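Local coordinates for protein putative xylanase (Bacteroides fragilis, PDB 2P1G) that is of unknown function but may hydrolyse glycosyl bonds, and belongs to an N-acetylmuramoyl-L-alanine amidase-like family, at residues A[51-56]-A[66-71]. Sequence-based numbering, arbitrary orientation.
Sequences LAMALC and GDFARN
Ala52 and Asn71 bring the two backbones together, their CA atoms 5.0 Å apart, and Cys56 with Asp67 makes the next close pair at 6.0 Å, so the end of helix 43-54 and the start of helix 65-76 run in opposite senses, one clearly inclined to the other. Asn71 spans the gap: its ND2 donates to the carbonyl O of Ala52 over 3.0 Å. The bond is almost straight, 177° at the hydrogen, and lies both in the carbonyl plane and in the plane of the Asn71 amide. Cys56 N bonds to Met53 O, three residues back, so the amide takes up an oxygen that the regular helix pattern would have paired with Cys56 N. CB of Leu55 packs against the same ND2 at 3.3 Å. One turn away along helix 65-76, a chi1 of 165° carries the Phe68 ring away from its own backbone N and over to helix 43-54. There Ala52 CB and Met53 CG both reach the CD1-CE1 side of the ring obliquely, Met53 CG lying 3.7 Å from CE1. The Met53 chain runs alongside the ring, pointing the same way, and also touches Phe16. Cys56 SG rests against the first turn of helix 65-76, 3.5 Å from Phe68 N. Leu72 and Ile75 extend the packing. The whole is a helix-loop-helix hairpin with inclined arms, small Ala52 allowing close approach and a side-chain amide tying the helices beside their connecting loop.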
ATOM      1  N   LEU A  51      -0.952   4.062   9.429  1.00 10.91           N
ATOM      2  CA  LEU A  51      -0.819   2.799  10.152  1.00 11.79           C
ATOM      3  C   LEU A  51       0.138   2.923  11.323  1.00 12.55           C
ATOM      4  O   LEU A  51      -0.167   2.454  12.430  1.00 12.71           O
ATOM      5  CB  LEU A  51      -0.361   1.671   9.214  1.00 11.54           C
ATOM      6  CG  LEU A  51      -0.258   0.254   9.799  1.00 11.29           C
ATOM      7  CD1 LEU A  51      -1.520  -0.154  10.554  1.00 12.78           C
ATOM      8  CD2 LEU A  51       0.035  -0.747   8.669  1.00 11.68           C
ATOM      9  N   ALA A  52       1.298   3.531  11.080  1.00 12.85           N
ATOM     10  CA  ALA A  52       2.308   3.624  12.123  1.00 13.40           C
ATOM     11  C   ALA A  52       1.801   4.439  13.312  1.00 14.14           C
ATOM     12  O   ALA A  52       2.136   4.127  14.466  1.00 14.62           O
ATOM     13  CB  ALA A  52       3.624   4.204  11.572  1.00 13.61           C
ATOM     14  N   MET A  53       1.014   5.479  13.033  1.00 14.17           N
ATOM     15  CA  MET A  53       0.344   6.272  14.068  1.00 14.69           C
ATOM     16  C   MET A  53      -0.712   5.453  14.813  1.00 15.22           C
ATOM     17  O   MET A  53      -0.732   5.417  16.053  1.00 15.43           O
ATOM     18  CB  MET A  53      -0.305   7.528  13.447  1.00 14.87           C
ATOM     19  CG  MET A  53       0.693   8.515  12.846  1.00 16.33           C
ATOM     20  SD  MET A  53      -0.108   9.998  12.156  1.00 14.94           S
ATOM     21  CE  MET A  53       1.278  10.660  11.263  1.00 18.89           C
ATOM     22  N   ALA A  54      -1.572   4.775  14.054  1.00 14.87           N
ATOM     23  CA  ALA A  54      -2.687   4.041  14.616  1.00 15.69           C
ATOM     24  C   ALA A  54      -2.258   2.907  15.565  1.00 16.68           C
ATOM     25  O   ALA A  54      -3.003   2.551  16.468  1.00 17.07           O
ATOM     26  CB  ALA A  54      -3.562   3.504  13.519  1.00 16.21           C
ATOM     27  N   LEU A  55      -1.075   2.340  15.325  1.00 16.97           N
ATOM     28  CA  LEU A  55      -0.546   1.234  16.114  1.00 17.96           C
ATOM     29  C   LEU A  55      -0.027   1.693  17.472  1.00 19.38           C
ATOM     30  O   LEU A  55       0.128   0.868  18.385  1.00 19.73           O
ATOM     31  CB  LEU A  55       0.582   0.544  15.351  1.00 17.58           C
ATOM     32  CG  LEU A  55       0.108  -0.372  14.213  1.00 16.32           C
ATOM     33  CD1 LEU A  55       1.305  -0.802  13.406  1.00 15.86           C
ATOM     34  CD2 LEU A  55      -0.644  -1.593  14.738  1.00 16.51           C
ATOM     35  N   CYS A  56       0.228   2.990  17.606  1.00 20.19           N
ATOM     36  CA  CYS A  56       0.786   3.540  18.850  1.00 22.19           C
ATOM     37  C   CYS A  56      -0.198   3.365  20.013  1.00 23.77           C
ATOM     38  O   CYS A  56      -1.407   3.522  19.837  1.00 23.24           O
ATOM     39  CB  CYS A  56       1.201   5.009  18.687  1.00 21.64           C
ATOM     40  SG  CYS A  56       2.634   5.323  17.584  1.00 23.05           S
ATOM     41  N   GLY A  66       9.042   8.026  19.309  1.00 27.04           N
ATOM     42  CA  GLY A  66       9.771   6.760  19.335  1.00 25.85           C
ATOM     43  C   GLY A  66       8.925   5.563  18.937  1.00 24.67           C
ATOM     44  O   GLY A  66       9.396   4.691  18.214  1.00 25.14           O
ATOM     45  N   ASP A  67       7.673   5.522  19.392  1.00 23.45           N
ATOM     46  CA  ASP A  67       6.764   4.440  19.036  1.00 22.06           C
ATOM     47  C   ASP A  67       6.410   4.521  17.548  1.00 20.33           C
ATOM     48  O   ASP A  67       6.419   3.514  16.847  1.00 18.71           O
ATOM     49  CB  ASP A  67       5.470   4.514  19.862  1.00 22.99           C
ATOM     50  CG  ASP A  67       5.687   4.259  21.348  1.00 24.94           C
ATOM     51  OD1 ASP A  67       6.815   3.927  21.764  1.00 27.84           O
ATOM     52  OD2 ASP A  67       4.701   4.385  22.102  1.00 26.55           O
ATOM     53  N   PHE A  68       6.109   5.731  17.086  1.00 18.77           N
ATOM     54  CA  PHE A  68       5.736   5.958  15.688  1.00 18.01           C
ATOM     55  C   PHE A  68       6.897   5.515  14.801  1.00 17.16           C
ATOM     56  O   PHE A  68       6.708   4.765  13.856  1.00 16.10           O
ATOM     57  CB  PHE A  68       5.393   7.431  15.458  1.00 17.73           C
ATOM     58  CG  PHE A  68       5.333   7.834  14.012  1.00 18.65           C
ATOM     59  CD1 PHE A  68       4.244   7.487  13.217  1.00 19.50           C
ATOM     60  CD2 PHE A  68       6.354   8.596  13.451  1.00 20.50           C
ATOM     61  CE1 PHE A  68       4.185   7.877  11.868  1.00 18.67           C
ATOM     62  CE2 PHE A  68       6.312   8.991  12.115  1.00 20.18           C
ATOM     63  CZ  PHE A  68       5.225   8.627  11.318  1.00 18.99           C
ATOM     64  N   ALA A  69       8.096   5.975  15.136  1.00 16.62           N
ATOM     65  CA  ALA A  69       9.304   5.674  14.357  1.00 16.10           C
ATOM     66  C   ALA A  69       9.614   4.173  14.315  1.00 15.43           C
ATOM     67  O   ALA A  69       9.959   3.633  13.256  1.00 14.84           O
ATOM     68  CB  ALA A  69      10.477   6.436  14.930  1.00 17.33           C
ATOM     69  N   ARG A  70       9.494   3.504  15.461  1.00 14.64           N
ATOM     70  CA  ARG A  70       9.646   2.045  15.520  1.00 14.38           C
ATOM     71  C   ARG A  70       8.643   1.343  14.597  1.00 14.05           C
ATOM     72  O   ARG A  70       9.022   0.485  13.773  1.00 13.88           O
ATOM     73  CB  ARG A  70       9.458   1.536  16.952  1.00 14.30           C
ATOM     74  CG  ARG A  70       9.552   0.008  17.065  1.00 15.05           C
ATOM     75  CD  ARG A  70       9.213  -0.476  18.466  1.00 15.75           C
ATOM     76  NE  ARG A  70      10.209  -0.004  19.419  1.00 17.85           N
ATOM     77  CZ  ARG A  70       9.977   0.823  20.429  1.00 20.56           C
ATOM     78  NH1 ARG A  70       8.755   1.294  20.687  1.00 21.06           N
ATOM     79  NH2 ARG A  70      10.989   1.157  21.212  1.00 19.83           N
ATOM     80  N   ASN A  71       7.371   1.713  14.734  1.00 13.64           N
ATOM     81  CA  ASN A  71       6.301   1.113  13.917  1.00 12.96           C
ATOM     82  C   ASN A  71       6.564   1.317  12.420  1.00 11.95           C
ATOM     83  O   ASN A  71       6.467   0.380  11.616  1.00 11.20           O
ATOM     84  CB  ASN A  71       4.936   1.704  14.299  1.00 12.85           C
ATOM     85  CG  ASN A  71       4.496   1.338  15.720  1.00 14.98           C
ATOM     86  OD1 ASN A  71       5.067   0.449  16.360  1.00 18.82           O
ATOM     87  ND2 ASN A  71       3.462   2.016  16.209  1.00 16.34           N
TER